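Local coordinates for protein putative oxidoreductase (PDB 3FHL) that is probably an NAD(P)-dependent oxidoreductase of the Gfo/Idh/MocA family, with a nucleotide-binding Rossmann domain and a C-terminal alpha/beta domain, at residues F153-N158 with Y177-H182; A199-L204 with K209-F214; T230-Y235 with E239-F244; A341-S344 with I350-L353. All blocks are in the same frame, centred on the assembly; numbering follows the deposited sequence. Where two conformers were deposited one is given.

Interaction 1: F153-N158 with Y177-H182; sequences FARYRN and YNLGSH
L179 meets both F153 and R155, and nearly all of the 200 Å² buried between 153-158 and 177-182 depends on it. The second segment opens with Y177, whose part is indirect: its carbonyl O accepts a 2.8 Å hydrogen bond from S181 OG, an angle of 169° at the oxygen placing the hydroxyl almost straight beyond it. The bond links Y177 to the first turn of helix 180-191, and L179, between them, points toward the strand. Its CG lies beside the backbone N (chi1 -67°), and the two methyl branches then divide the work. CD1 packs on F153 CB at 3.8 Å and also sits over the centre of the R155 guanidinium, 3.8 Å above its plane. CD2 reaches R155 NH2 at 3.8 Å and F153 CD2 at 4.0 Å. L179 CB completes the contact with F153 CD2, approaching the ring obliquely. One face of the guanidinium is thus covered by hydrocarbon, while R155 NH1 makes a weak hydrogen bond to Y235 OH. Further on, H182 touches the ring more loosely: its CB lies at the edge of F153, near the ring plane, 4.4 Å from CE2. F153 is also engaged in a cation-pi contact with R243. The strand end carrying F153 belongs to the large mixed sheet, and helix 180-191 packs on that sheet. This is helix-on-sheet packing of the kind found in the C-terminal alpha/beta domain of Gfo/Idh/MocA proteins.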
loop_
_atom_site.group_PDB
_atom_site.type_symbol
_atom_site.label_atom_id
_atom_site.label_comp_id
_atom_site.label_asym_id
_atom_site.label_seq_id
_atom_site.Cartn_x
_atom_site.Cartn_y
_atom_site.Cartn_z
ATOM N N PHE C 153 -0.389 9.642 2.560
ATOM C CA PHE C 153 0.025 10.927 1.987
ATOM C C PHE C 153 1.039 10.749 0.856
ATOM O O PHE C 153 2.234 10.526 1.086
ATOM C CB PHE C 153 0.615 11.867 3.044
ATOM C CG PHE C 153 -0.402 12.660 3.814
ATOM C CD1 PHE C 153 -1.414 13.363 3.156
ATOM C CD2 PHE C 153 -0.325 12.739 5.206
ATOM C CE1 PHE C 153 -2.344 14.111 3.876
ATOM C CE2 PHE C 153 -1.257 13.486 5.934
ATOM C CZ PHE C 153 -2.264 14.168 5.270
ATOM N N ALA C 154 0.550 10.878 -0.371
ATOM C CA ALA C 154 1.360 10.735 -1.560
ATOM C C ALA C 154 1.952 12.078 -1.960
ATOM O O ALA C 154 1.231 13.066 -2.141
ATOM C CB ALA C 154 0.510 10.181 -2.670
ATOM N N ARG C 155 3.268 12.126 -2.083
ATOM C CA ARG C 155 3.930 13.350 -2.521
ATOM C C ARG C 155 4.964 13.011 -3.585
ATOM O O ARG C 155 5.338 11.858 -3.744
ATOM C CB ARG C 155 4.601 14.051 -1.329
ATOM C CG ARG C 155 3.622 14.553 -0.263
ATOM C CD ARG C 155 4.254 15.603 0.641
ATOM N NE ARG C 155 3.260 16.268 1.487
ATOM C CZ ARG C 155 3.545 17.059 2.520
ATOM N NH1 ARG C 155 4.808 17.295 2.864
ATOM N NH2 ARG C 155 2.556 17.609 3.217
ATOM N N TYR C 156 5.419 14.020 -4.315
ATOM C CA TYR C 156 6.478 13.823 -5.278
ATOM C C TYR C 156 7.432 15.007 -5.259
ATOM O O TYR C 156 7.125 16.064 -5.805
ATOM C CB TYR C 156 5.935 13.561 -6.703
ATOM C CG TYR C 156 7.054 13.320 -7.700
ATOM C CD1 TYR C 156 7.785 12.129 -7.681
ATOM C CD2 TYR C 156 7.420 14.302 -8.624
ATOM C CE1 TYR C 156 8.831 11.917 -8.567
ATOM C CE2 TYR C 156 8.472 14.110 -9.501
ATOM C CZ TYR C 156 9.174 12.909 -9.469
ATOM O OH TYR C 156 10.218 12.699 -10.335
ATOM N N ARG C 157 8.584 14.773 -4.680
ATOM C CA ARG C 157 9.645 15.722 -4.636
ATOM C C ARG C 157 10.983 15.001 -4.737
ATOM O O ARG C 157 11.495 14.517 -3.766
ATOM C CB ARG C 157 9.551 16.519 -3.345
ATOM C CG ARG C 157 10.623 17.551 -3.166
ATOM C CD ARG C 157 10.126 18.725 -2.358
ATOM N NE ARG C 157 10.401 18.565 -0.947
ATOM C CZ ARG C 157 9.567 18.890 0.025
ATOM N NH1 ARG C 157 8.386 19.401 -0.251
ATOM N NH2 ARG C 157 9.920 18.694 1.282
ATOM N N ASN C 158 11.528 14.936 -5.937
ATOM C CA ASN C 158 12.747 14.192 -6.184
ATOM C C ASN C 158 13.934 15.090 -6.080
ATOM O O ASN C 158 14.660 15.251 -7.009
ATOM C CB ASN C 158 12.718 13.564 -7.565
ATOM C CG ASN C 158 13.920 12.705 -7.845
ATOM O OD1 ASN C 158 14.472 12.088 -6.968
ATOM N ND2 ASN C 158 14.315 12.659 -9.079
ATOM N N TYR C 177 7.580 10.975 11.500
ATOM C CA TYR C 177 7.199 11.992 12.488
ATOM C C TYR C 177 6.296 13.055 11.874
ATOM O O TYR C 177 5.198 13.274 12.366
ATOM C CB TYR C 177 8.422 12.662 13.120
ATOM C CG TYR C 177 8.930 11.990 14.375
ATOM C CD1 TYR C 177 10.098 11.221 14.350
ATOM C CD2 TYR C 177 8.253 12.129 15.591
ATOM C CE1 TYR C 177 10.584 10.598 15.505
ATOM C CE2 TYR C 177 8.729 11.506 16.758
ATOM C CZ TYR C 177 9.896 10.740 16.701
ATOM O OH TYR C 177 10.384 10.119 17.832
ATOM N N ASN C 178 6.749 13.690 10.788
ATOM C CA ASN C 178 6.041 14.832 10.218
ATOM C C ASN C 178 4.634 14.533 9.691
ATOM O O ASN C 178 3.693 15.246 10.024
ATOM C CB ASN C 178 6.899 15.525 9.157
ATOM C CG ASN C 178 8.082 16.275 9.759
ATOM O OD1 ASN C 178 7.973 16.893 10.823
ATOM N ND2 ASN C 178 9.219 16.227 9.074
ATOM N N LEU C 179 4.489 13.483 8.882
ATOM C CA LEU C 179 3.185 13.149 8.315
ATOM C C LEU C 179 2.548 11.960 8.994
ATOM O O LEU C 179 1.328 11.869 9.072
ATOM C CB LEU C 179 3.273 12.890 6.805
ATOM C CG LEU C 179 3.620 14.109 5.941
ATOM C CD1 LEU C 179 3.559 13.717 4.485
ATOM C CD2 LEU C 179 2.673 15.260 6.226
ATOM N N GLY C 180 3.377 11.039 9.464
ATOM C CA GLY C 180 2.877 9.860 10.151
ATOM C C GLY C 180 2.104 10.179 11.412
ATOM O O GLY C 180 1.112 9.505 11.697
ATOM N N SER C 181 2.547 11.196 12.160
ATOM C CA SER C 181 1.810 11.662 13.343
ATOM C C SER C 181 0.343 11.933 13.008
ATOM O O SER C 181 -0.538 11.430 13.693
ATOM C CB SER C 181 2.456 12.904 13.975
ATOM O OG SER C 181 2.554 13.963 13.031
ATOM N N HIS C 182 0.086 12.667 11.924
ATOM C CA HIS C 182 -1.294 12.962 11.517
ATOM C C HIS C 182 -2.110 11.710 11.192
ATOM O O HIS C 182 -3.273 11.610 11.577
ATOM C CB HIS C 182 -1.336 13.905 10.302
ATOM C CG HIS C 182 -0.691 15.233 10.533
ATOM N ND1 HIS C 182 -1.254 16.207 11.326
ATOM C CD2 HIS C 182 0.449 15.766 10.034
ATOM C CE1 HIS C 182 -0.476 17.273 11.326
ATOM N NE2 HIS C 182 0.562 17.032 10.546
#

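Interaction 2: A199-L204 with K209-F214; sequences ADLGIL and KVDDYF
L201 and F214 face each other as an antiparallel non-hydrogen-bonded pair, CA to CA 4.3 Å, close to the loop that joins strands 194-202 and 213-221 into a beta hairpin. One residue further on, D212 and Y213 both stand opposite G202, a classic beta bulge. Its bonds are G202 N to Y213 O, 3.0 Å, and D212 N to G202 O, 2.9 Å.

L201 can be followed outward. Its CB lies 3.7 Å from Y213 O; beyond CG the branches part, CD2 packing on F214 CB at 3.7 Å and CD1 coming equally close to D211 CG. The carboxylate of D211 is held outside the hairpin, OD1 by Y342 OH and OD2 by T176 OG1, so the methyl rests against a group bonded at both oxygens.

On the sheet face that carries Y213, L204 CD1 meets Y213 CB at 3.6 Å, obliquely to the ring. Y213 OH is hydrogen-bonded to E148 of the second subunit. I203 lies along the chain of the returning segment, its CG1 3.5 Å from V210 O.

The loop end is fastened by D212. With chi1 at 55°, its CG sits between backbone N and carbonyl carbon, turning the carboxylate toward the backbone of L204, just past the strand, while OD2 forms a salt bridge with R205. L204 N donates to the syn lone pair of D212 OD1, 2.7 Å away and nearly straight at 170°.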
loop_
_atom_site.group_PDB
_atom_site.type_symbol
_atom_site.label_atom_id
_atom_site.label_comp_id
_atom_site.label_asym_id
_atom_site.label_seq_id
_atom_site.Cartn_x
_atom_site.Cartn_y
_atom_site.Cartn_z
ATOM N N ALA C 199 6.401 -1.787 10.831
ATOM C CA ALA C 199 6.738 -0.668 9.951
ATOM C C ALA C 199 7.954 -0.962 9.093
ATOM O O ALA C 199 8.876 -1.651 9.516
ATOM C CB ALA C 199 6.990 0.594 10.759
ATOM N N ASP C 200 7.960 -0.398 7.892
ATOM C CA ASP C 200 9.136 -0.415 7.053
ATOM C C ASP C 200 9.327 1.001 6.554
ATOM O O ASP C 200 8.417 1.595 5.967
ATOM C CB ASP C 200 8.951 -1.403 5.889
ATOM C CG ASP C 200 10.231 -1.598 5.056
ATOM O OD1 ASP C 200 11.321 -1.153 5.473
ATOM O OD2 ASP C 200 10.141 -2.217 3.976
ATOM N N LEU C 201 10.507 1.549 6.829
ATOM C CA LEU C 201 10.829 2.909 6.432
ATOM C C LEU C 201 11.908 2.873 5.384
ATOM O O LEU C 201 12.626 1.879 5.243
ATOM C CB LEU C 201 11.319 3.750 7.622
ATOM C CG LEU C 201 10.676 3.816 9.016
ATOM C CD1 LEU C 201 11.030 5.155 9.615
ATOM C CD2 LEU C 201 9.174 3.589 9.086
ATOM N N GLY C 202 12.022 3.954 4.631
ATOM C CA GLY C 202 13.081 4.046 3.657
ATOM C C GLY C 202 13.589 5.450 3.485
ATOM O O GLY C 202 12.899 6.427 3.807
ATOM N N ILE C 203 14.825 5.546 3.012
ATOM C CA ILE C 203 15.336 6.778 2.427
ATOM C C ILE C 203 15.546 6.434 0.963
ATOM O O ILE C 203 16.527 5.777 0.590
ATOM C CB ILE C 203 16.643 7.287 3.079
ATOM C CG1 ILE C 203 16.461 7.463 4.589
ATOM C CG2 ILE C 203 17.038 8.608 2.440
ATOM C CD1 ILE C 203 17.749 7.599 5.390
ATOM N N LEU C 204 14.590 6.847 0.143
ATOM C CA LEU C 204 14.513 6.398 -1.229
ATOM C C LEU C 204 15.175 7.400 -2.170
ATOM O O LEU C 204 15.542 7.052 -3.292
ATOM C CB LEU C 204 13.051 6.172 -1.628
ATOM C CG LEU C 204 12.146 5.304 -0.746
ATOM C CD1 LEU C 204 10.777 5.197 -1.428
ATOM C CD2 LEU C 204 12.730 3.921 -0.474
ATOM N N LYS C 209 18.715 12.256 4.196
ATOM C CA LYS C 209 19.304 12.079 5.527
ATOM C C LYS C 209 18.317 11.477 6.535
ATOM O O LYS C 209 18.728 10.857 7.516
ATOM C CB LYS C 209 19.824 13.421 6.054
ATOM C CG LYS C 209 20.794 14.143 5.126
ATOM C CD LYS C 209 21.148 15.529 5.669
ATOM C CE LYS C 209 21.935 16.354 4.653
ATOM N NZ LYS C 209 22.244 17.727 5.161
ATOM N N VAL C 210 17.021 11.687 6.293
ATOM C CA VAL C 210 15.938 11.141 7.130
ATOM C C VAL C 210 14.944 10.376 6.259
ATOM O O VAL C 210 14.909 10.584 5.040
ATOM C CB VAL C 210 15.184 12.253 7.926
ATOM C CG1 VAL C 210 16.070 12.831 9.031
ATOM C CG2 VAL C 210 14.675 13.361 7.003
ATOM N N ASP C 211 14.139 9.504 6.873
ATOM C CA ASP C 211 13.160 8.712 6.124
ATOM C C ASP C 211 12.213 9.579 5.299
ATOM O O ASP C 211 11.756 10.649 5.745
ATOM C CB ASP C 211 12.400 7.732 7.042
ATOM C CG ASP C 211 11.538 8.438 8.090
ATOM O OD1 ASP C 211 12.105 8.959 9.062
ATOM O OD2 ASP C 211 10.297 8.451 7.950
ATOM N N ASP C 212 11.982 9.142 4.065
ATOM C CA ASP C 212 11.092 9.830 3.143
ATOM C C ASP C 212 10.075 8.844 2.589
ATOM O O ASP C 212 9.450 9.089 1.562
ATOM C CB ASP C 212 11.884 10.543 2.029
ATOM C CG ASP C 212 12.839 9.613 1.264
ATOM O OD1 ASP C 212 12.640 8.383 1.262
ATOM O OD2 ASP C 212 13.799 10.124 0.639
ATOM N N TYR C 213 9.913 7.728 3.301
ATOM C CA TYR C 213 8.940 6.714 2.949
ATOM C C TYR C 213 8.628 5.955 4.226
ATOM O O TYR C 213 9.542 5.567 4.950
ATOM C CB TYR C 213 9.534 5.710 1.941
ATOM C CG TYR C 213 8.651 4.514 1.682
ATOM C CD1 TYR C 213 7.748 4.523 0.624
ATOM C CD2 TYR C 213 8.694 3.380 2.512
ATOM C CE1 TYR C 213 6.916 3.455 0.393
ATOM C CE2 TYR C 213 7.852 2.300 2.289
ATOM C CZ TYR C 213 6.972 2.351 1.214
ATOM O OH TYR C 213 6.127 1.311 0.952
ATOM N N PHE C 214 7.352 5.685 4.465
ATOM C CA PHE C 214 7.003 4.705 5.506
ATOM C C PHE C 214 5.785 3.925 5.092
ATOM O O PHE C 214 4.935 4.429 4.354
ATOM C CB PHE C 214 6.833 5.373 6.895
ATOM C CG PHE C 214 5.626 6.277 7.027
ATOM C CD1 PHE C 214 4.338 5.753 7.183
ATOM C CD2 PHE C 214 5.780 7.652 7.015
ATOM C CE1 PHE C 214 3.239 6.582 7.301
ATOM C CE2 PHE C 214 4.685 8.489 7.152
ATOM C CZ PHE C 214 3.408 7.948 7.283
#

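Interaction 3: T230-Y235 with E239-F244; sequences TLKASY and EAEPRF
K232 and E241 reach toward each other from backbones that are well apart: the nearest CA atoms of the two segments, those of K232 and R243, are 9.3 Å from one another. The side chains cross at about a right angle. A bend at chi3 (94°) turns the end of the lysine, while the glutamate is extended beyond CG, so the amine arrives at the carboxylate from across its chain. K232 NZ donates to E241 OE1 at 3.0 Å, on the syn lone pair, the side that faces the other oxygen. E241 OE2 is 3.7 Å from K232 NZ, making this a one-oxygen salt bridge and not a forked one. K232 CE follows its amine to 3.6 Å from E241 OE1. Together the two segments bury just 72 Å², which fits a contact made by side-chain ends.

The pair connects strand 228-234 with the loop that leads into strand 244-248. Both strands belong to the large mixed sheet of the C-terminal alpha/beta domain of this Gfo/Idh/MocA family protein, and the pair lies on the sheet face turned to the second subunit. There K232 NZ forms further salt bridges with E148 and E150 of the second subunit. The buried amine therefore has three carboxylate partners, which would be expected to keep it protonated. E241 OE2 is hydrogen-bonded to H247 of the second subunit, which should limit rotation of the carboxylate.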
loop_
_atom_site.group_PDB
_atom_site.type_symbol
_atom_site.label_atom_id
_atom_site.label_comp_id
_atom_site.label_asym_id
_atom_site.label_seq_id
_atom_site.Cartn_x
_atom_site.Cartn_y
_atom_site.Cartn_z
ATOM N N THR C 230 -3.525 0.145 7.022
ATOM C CA THR C 230 -2.257 0.528 6.396
ATOM C C THR C 230 -2.125 2.039 6.390
ATOM O O THR C 230 -2.998 2.739 5.867
ATOM C CB THR C 230 -2.147 0.046 4.926
ATOM O OG1 THR C 230 -2.463 -1.338 4.844
ATOM C CG2 THR C 230 -0.745 0.239 4.402
ATOM N N LEU C 231 -1.028 2.541 6.950
ATOM C CA LEU C 231 -0.700 3.969 6.887
ATOM C C LEU C 231 0.592 4.163 6.096
ATOM O O LEU C 231 1.587 3.472 6.331
ATOM C CB LEU C 231 -0.574 4.562 8.303
ATOM C CG LEU C 231 -1.666 4.147 9.305
ATOM C CD1 LEU C 231 -1.309 4.605 10.708
ATOM C CD2 LEU C 231 -3.026 4.733 8.893
ATOM N N LYS C 232 0.581 5.097 5.155
ATOM C CA LYS C 232 1.704 5.252 4.240
ATOM C C LYS C 232 1.974 6.694 3.904
ATOM O O LYS C 232 1.048 7.495 3.836
ATOM C CB LYS C 232 1.388 4.575 2.907
ATOM C CG LYS C 232 1.828 3.167 2.746
ATOM C CD LYS C 232 1.558 2.685 1.309
ATOM C CE LYS C 232 2.765 2.849 0.406
ATOM N NZ LYS C 232 2.555 2.066 -0.868
ATOM N N ALA C 233 3.238 7.003 3.642
ATOM C CA ALA C 233 3.592 8.263 2.983
ATOM C C ALA C 233 4.897 8.112 2.240
ATOM O O ALA C 233 5.731 7.298 2.620
ATOM C CB ALA C 233 3.692 9.417 3.977
ATOM N N SER C 234 5.082 8.921 1.197
ATOM C CA SER C 234 6.284 8.843 0.385
ATOM C C SER C 234 6.466 10.147 -0.363
ATOM O O SER C 234 5.487 10.785 -0.746
ATOM C CB SER C 234 6.184 7.684 -0.623
ATOM O OG SER C 234 7.353 7.603 -1.437
ATOM N N TYR C 235 7.725 10.520 -0.565
ATOM C CA TYR C 235 8.078 11.653 -1.416
ATOM C C TYR C 235 8.351 11.246 -2.864
ATOM O O TYR C 235 8.718 12.081 -3.686
ATOM C CB TYR C 235 9.280 12.397 -0.842
ATOM C CG TYR C 235 8.909 13.512 0.110
ATOM C CD1 TYR C 235 8.189 14.621 -0.333
ATOM C CD2 TYR C 235 9.287 13.463 1.445
ATOM C CE1 TYR C 235 7.859 15.652 0.532
ATOM C CE2 TYR C 235 8.968 14.495 2.318
ATOM C CZ TYR C 235 8.245 15.579 1.859
ATOM O OH TYR C 235 7.916 16.592 2.733
ATOM N N GLU C 239 2.560 9.570 -9.496
ATOM C CA GLU C 239 1.137 9.372 -9.594
ATOM C C GLU C 239 0.674 8.930 -8.208
ATOM O O GLU C 239 1.113 7.906 -7.685
ATOM C CB GLU C 239 0.789 8.344 -10.662
ATOM C CG GLU C 239 -0.709 8.073 -10.803
ATOM C CD GLU C 239 -1.494 9.254 -11.364
ATOM O OE1 GLU C 239 -0.890 10.189 -11.951
ATOM O OE2 GLU C 239 -2.733 9.221 -11.225
ATOM N N ALA C 240 -0.193 9.743 -7.620
ATOM C CA ALA C 240 -0.554 9.617 -6.236
ATOM C C ALA C 240 -1.410 8.391 -5.997
ATOM O O ALA C 240 -2.327 8.100 -6.757
ATOM C CB ALA C 240 -1.295 10.878 -5.777
ATOM N N GLU C 241 -1.094 7.667 -4.929
ATOM C CA GLU C 241 -2.011 6.660 -4.400
ATOM C C GLU C 241 -3.172 7.376 -3.686
ATOM O O GLU C 241 -3.048 8.555 -3.366
ATOM C CB GLU C 241 -1.245 5.720 -3.455
ATOM C CG GLU C 241 -0.445 4.706 -4.241
ATOM C CD GLU C 241 0.611 3.965 -3.440
ATOM O OE1 GLU C 241 0.422 3.697 -2.232
ATOM O OE2 GLU C 241 1.640 3.621 -4.056
ATOM N N PRO C 242 -4.312 6.685 -3.453
ATOM C CA PRO C 242 -5.426 7.369 -2.797
ATOM C C PRO C 242 -5.050 7.901 -1.419
ATOM O O PRO C 242 -4.234 7.290 -0.723
ATOM C CB PRO C 242 -6.468 6.265 -2.633
ATOM C CG PRO C 242 -6.134 5.273 -3.725
ATOM C CD PRO C 242 -4.656 5.293 -3.815
ATOM N N ARG C 243 -5.637 9.036 -1.048
ATOM C CA ARG C 243 -5.542 9.567 0.299
ATOM C C ARG C 243 -6.216 8.591 1.265
ATOM O O ARG C 243 -5.668 8.272 2.314
ATOM C CB ARG C 243 -6.199 10.961 0.369
ATOM C CG ARG C 243 -6.323 11.550 1.788
ATOM C CD ARG C 243 -5.002 12.064 2.358
ATOM N NE ARG C 243 -5.113 12.326 3.794
ATOM C CZ ARG C 243 -4.982 11.399 4.740
ATOM N NH1 ARG C 243 -5.102 11.731 6.019
ATOM N NH2 ARG C 243 -4.733 10.140 4.410
ATOM N N PHE C 244 -7.391 8.108 0.881
ATOM C CA PHE C 244 -8.077 7.063 1.631
ATOM C C PHE C 244 -8.587 5.994 0.695
ATOM O O PHE C 244 -9.089 6.290 -0.395
ATOM C CB PHE C 244 -9.272 7.617 2.417
ATOM C CG PHE C 244 -8.892 8.394 3.658
ATOM C CD1 PHE C 244 -9.017 9.783 3.684
ATOM C CD2 PHE C 244 -8.416 7.743 4.800
ATOM C CE1 PHE C 244 -8.660 10.518 4.843
ATOM C CE2 PHE C 244 -8.062 8.466 5.940
ATOM C CZ PHE C 244 -8.183 9.848 5.967
#

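Interaction 4: A341-S344 with I350-L353; sequences AYQS and IVNL
V351 packs by van der Waals contact against the last turns of helix 328-347, and most of the 162 Å² buried here involves its two methyls. CG2 points into the backbone of the helix, 3.6 Å from S344 N and 3.8 Å from S344 CA, with S344 CB close by at 3.9 Å. The same methyl lies 3.8 Å from Q343 CD. CG1, anti to the backbone N (chi1 172°), takes the other end of the amide, 3.7 Å from Q343 OE1. Q343 crosses the valine at about a right angle: CG anti to its own N (chi1 -175°) and an extended chain beyond it carry the amide across to the two methyls.

The strand 351-352 lies at the edge of the mixed sheet within this chain, next to strand 194-202, with which V351 and L353 share backbone hydrogen bonds to V197 and E195. The unit is a C-terminal helix followed by a short edge strand that adds to the mixed sheet of the alpha/beta domain.

Hydrogen bonds lie around these van der Waals contacts. S344 OG is hydrogen-bonded to K349 O, in the turn just ahead of I350, and to A199 N on the neighbouring strand; its nearest approach to I350 is 4.4 Å, at CA. Q343 NE2 is held by E347 OE1 one helical turn on, which steadies the amide against V351. N352 OD1 is hydrogen-bonded to N348 of the second subunit.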
loop_
_atom_site.group_PDB
_atom_site.type_symbol
_atom_site.label_atom_id
_atom_site.label_comp_id
_atom_site.label_asym_id
_atom_site.label_seq_id
_atom_site.Cartn_x
_atom_site.Cartn_y
_atom_site.Cartn_z
ATOM N N ALA C 341 7.066 2.117 15.521
ATOM C CA ALA C 341 7.336 2.046 14.086
ATOM C C ALA C 341 8.840 2.143 13.788
ATOM O O ALA C 341 9.381 1.351 13.003
ATOM C CB ALA C 341 6.552 3.139 13.339
ATOM N N TYR C 342 9.517 3.093 14.433
ATOM C CA TYR C 342 10.971 3.205 14.324
ATOM C C TYR C 342 11.693 1.953 14.854
ATOM O O TYR C 342 12.639 1.474 14.234
ATOM C CB TYR C 342 11.487 4.498 14.975
ATOM C CG TYR C 342 11.402 5.709 14.050
ATOM C CD1 TYR C 342 12.340 5.909 13.040
ATOM C CD2 TYR C 342 10.397 6.660 14.196
ATOM C CE1 TYR C 342 12.275 7.023 12.197
ATOM C CE2 TYR C 342 10.316 7.769 13.349
ATOM C CZ TYR C 342 11.251 7.943 12.346
ATOM O OH TYR C 342 11.179 9.045 11.500
ATOM N N GLN C 343 11.198 1.393 15.953
ATOM C CA GLN C 343 11.807 0.209 16.553
ATOM C C GLN C 343 11.620 -1.032 15.662
ATOM O O GLN C 343 12.535 -1.832 15.514
ATOM C CB GLN C 343 11.238 -0.021 17.957
ATOM C CG GLN C 343 11.894 -1.163 18.734
ATOM C CD GLN C 343 11.095 -1.589 19.951
ATOM O OE1 GLN C 343 10.209 -0.869 20.417
ATOM N NE2 GLN C 343 11.403 -2.771 20.472
ATOM N N SER C 344 10.433 -1.177 15.081
ATOM C CA SER C 344 10.121 -2.265 14.158
ATOM C C SER C 344 11.016 -2.277 12.933
ATOM O O SER C 344 11.470 -3.346 12.497
ATOM C CB SER C 344 8.661 -2.194 13.714
ATOM O OG SER C 344 8.378 -3.179 12.739
ATOM N N ILE C 350 8.272 -7.337 14.394
ATOM C CA ILE C 350 6.973 -6.833 14.823
ATOM C C ILE C 350 7.099 -6.432 16.298
ATOM O O ILE C 350 7.626 -7.203 17.115
ATOM C CB ILE C 350 5.888 -7.901 14.644
ATOM C CG1 ILE C 350 5.667 -8.189 13.147
ATOM C CG2 ILE C 350 4.572 -7.496 15.364
ATOM C CD1 ILE C 350 4.606 -9.243 12.878
ATOM N N VAL C 351 6.634 -5.226 16.632
ATOM C CA VAL C 351 6.742 -4.698 18.000
ATOM C C VAL C 351 5.400 -4.801 18.694
ATOM O O VAL C 351 4.429 -4.180 18.268
ATOM C CB VAL C 351 7.221 -3.231 18.017
ATOM C CG1 VAL C 351 7.138 -2.633 19.423
ATOM C CG2 VAL C 351 8.632 -3.125 17.492
ATOM N N ASN C 352 5.353 -5.592 19.761
ATOM C CA ASN C 352 4.143 -5.759 20.546
ATOM C C ASN C 352 4.082 -4.695 21.646
ATOM O O ASN C 352 5.066 -4.445 22.349
ATOM C CB ASN C 352 4.076 -7.168 21.146
ATOM C CG ASN C 352 4.060 -8.256 20.085
ATOM O OD1 ASN C 352 3.083 -8.414 19.347
ATOM N ND2 ASN C 352 5.147 -9.018 20.006
ATOM N N LEU C 353 2.929 -4.048 21.765
ATOM C CA LEU C 353 2.729 -3.014 22.778
ATOM C C LEU C 353 2.305 -3.645 24.107
ATOM O O LEU C 353 1.382 -4.464 24.141
ATOM C CB LEU C 353 1.672 -2.009 22.302
ATOM C CG LEU C 353 2.059 -0.790 21.452
ATOM C CD1 LEU C 353 2.755 -1.140 20.165
ATOM C CD2 LEU C 353 0.795 -0.002 21.132
#

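From the N terminus the four contacts follow in series, none nesting in or crossing another. Interaction 1 closes the excursion between strand 146-154 and helix 180-191; interaction 2 closes the hairpin of strands 194-202 and 213-221; interaction 3 spans the short link from strand 228-234 to the loop before strand 244-248; interaction 4 lies at the end of the modelled chain, returning from helix 328-347 to an edge strand. All reach one mixed sheet. Interactions 1 and 3 meet through F153 N and K232 O, 2 and 3 through F214 N and A233 O, and 2 and 4 through L201 CD1 packing on Y342 CE1, whereas 3 and 4 stay about 8 Å apart at their nearest atoms.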